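Long-range contact in sugar ABC transporter, sugar-binding protein (Streptococcus pneumoniae, PDB 2HEU), which probably captures a sugar outside the cell and hands it to an ABC transporter for import, as solute-binding proteins of this family do: residues P123-A128 with A291-W296. Numbering follows the deposited sequence.
Sequences PFTANA and AGDLAW
Pro123 and Ala295 face each other as an antiparallel non-hydrogen-bonded pair, Pro123 CA lying 4.0 Å from Ala295 CB. At Phe124 the chain turns, and the carbonyl oxygen of Leu294 accepts two N-H groups: Phe124 N at 2.8 Å, with a bent N-H...O angle of 133°, and Thr125 N on a lone pair, much straighter at 163°. The Phe124 ring, carried toward Trp296 with CG anti to the carbonyl carbon (chi1 -62°), presents its edge to the indole, CE2 resting 3.5 Å from Trp296 CD2 in a T-shaped pair; Phe311 and Tyr23 also meet this indole. Thr125 mimics a backbone partner: its OG1 accepts Leu294 N at 3.0 Å and donates to a water that hydrogen-bonds in turn to Asp293 OD2, which Lys27 also holds in a salt bridge. Thr125 O meanwhile takes Asp293 N from above its carbonyl plane. Past Ala126, bridged to Gly292, Asn127 grips Ala291 twice, N to Ala291 O at 3.1 Å and OD1 from Ala291 N at 2.9 Å, and Trp361 donates to OD1 as well. Two such antiparallel connections, 123-128 leaving one lobe's sheet and 291-296 returning to it, are consistent with the interdomain hinge of a periplasmic-binding-protein fold.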
# COMPACT_ATOMS: atom_id res chain seq x y z
N PRO A 123 -0.29 10.37 -7.81
CA PRO A 123 -0.40 9.70 -6.50
C PRO A 123 -0.09 10.74 -5.43
O PRO A 123 1.04 11.19 -5.32
CB PRO A 123 0.60 8.50 -6.59
CG PRO A 123 1.22 8.61 -8.03
CD PRO A 123 0.98 10.01 -8.47
N PHE A 124 -1.11 11.19 -4.72
CA PHE A 124 -0.95 12.13 -3.60
C PHE A 124 -0.45 11.40 -2.39
O PHE A 124 0.38 11.96 -1.65
CB PHE A 124 -2.30 12.80 -3.26
CG PHE A 124 -2.86 13.62 -4.36
CD1 PHE A 124 -2.49 14.92 -4.51
CD2 PHE A 124 -3.76 13.10 -5.31
CE1 PHE A 124 -3.01 15.71 -5.51
CE2 PHE A 124 -4.26 13.86 -6.31
CZ PHE A 124 -3.89 15.17 -6.41
N THR A 125 -1.03 10.24 -2.03
CA THR A 125 -0.60 9.48 -0.90
C THR A 125 -0.40 8.05 -1.31
O THR A 125 -0.84 7.61 -2.39
CB THR A 125 -1.59 9.50 0.23
OG1 THR A 125 -2.78 8.81 -0.15
CG2 THR A 125 -1.91 10.95 0.73
N ALA A 126 0.31 7.29 -0.47
CA ALA A 126 0.49 5.86 -0.70
C ALA A 126 0.44 5.14 0.59
O ALA A 126 0.65 5.72 1.64
CB ALA A 126 1.87 5.59 -1.35
N ASN A 127 0.15 3.84 0.53
CA ASN A 127 0.35 2.99 1.64
C ASN A 127 1.78 2.42 1.70
O ASN A 127 2.55 2.61 0.79
CB ASN A 127 -0.77 1.92 1.74
CG ASN A 127 -0.94 1.13 0.50
OD1 ASN A 127 0.01 0.71 -0.16
ND2 ASN A 127 -2.15 0.94 0.12
N ALA A 128 2.06 1.77 2.82
CA ALA A 128 3.34 1.12 3.09
C ALA A 128 3.06 -0.11 3.92
O ALA A 128 1.91 -0.34 4.36
CB ALA A 128 4.31 2.07 3.73
N ALA A 291 1.48 1.31 -2.53
CA ALA A 291 1.15 2.00 -3.79
C ALA A 291 0.23 3.14 -3.50
O ALA A 291 -0.31 3.30 -2.44
CB ALA A 291 0.53 1.04 -4.81
N GLY A 292 -0.03 3.93 -4.53
CA GLY A 292 -0.91 5.10 -4.43
C GLY A 292 -2.27 4.74 -3.86
O GLY A 292 -2.86 3.72 -4.24
N ASP A 293 -2.76 5.65 -3.02
CA ASP A 293 -3.98 5.48 -2.30
C ASP A 293 -4.95 6.64 -2.71
O ASP A 293 -5.85 6.42 -3.53
CB ASP A 293 -3.69 5.44 -0.78
CG ASP A 293 -4.92 5.26 0.07
OD1 ASP A 293 -5.86 4.61 -0.45
OD2 ASP A 293 -5.03 5.73 1.24
N LEU A 294 -4.74 7.82 -2.16
CA LEU A 294 -5.37 9.02 -2.78
C LEU A 294 -4.61 9.32 -4.03
O LEU A 294 -3.43 9.74 -3.97
CB LEU A 294 -5.37 10.18 -1.80
CG LEU A 294 -6.29 11.36 -2.30
CD1 LEU A 294 -7.78 11.03 -2.09
CD2 LEU A 294 -5.90 12.67 -1.64
N ALA A 295 -5.21 9.01 -5.17
CA ALA A 295 -4.47 8.93 -6.45
C ALA A 295 -5.52 9.20 -7.50
O ALA A 295 -6.50 8.50 -7.60
CB ALA A 295 -3.81 7.59 -6.62
N TRP A 296 -5.29 10.28 -8.29
CA TRP A 296 -6.33 10.78 -9.21
C TRP A 296 -5.87 10.81 -10.63
O TRP A 296 -4.74 11.17 -10.97
CB TRP A 296 -6.77 12.20 -8.84
CG TRP A 296 -7.40 12.39 -7.51
CD1 TRP A 296 -7.78 11.40 -6.61
CD2 TRP A 296 -7.72 13.61 -6.84
NE1 TRP A 296 -8.31 11.96 -5.49
CE2 TRP A 296 -8.33 13.34 -5.62
CE3 TRP A 296 -7.59 14.96 -7.26
CZ2 TRP A 296 -8.79 14.34 -4.74
CZ3 TRP A 296 -8.06 15.93 -6.40
CH2 TRP A 296 -8.64 15.62 -5.17
O HOH W 1 -4.65 8.35 1.84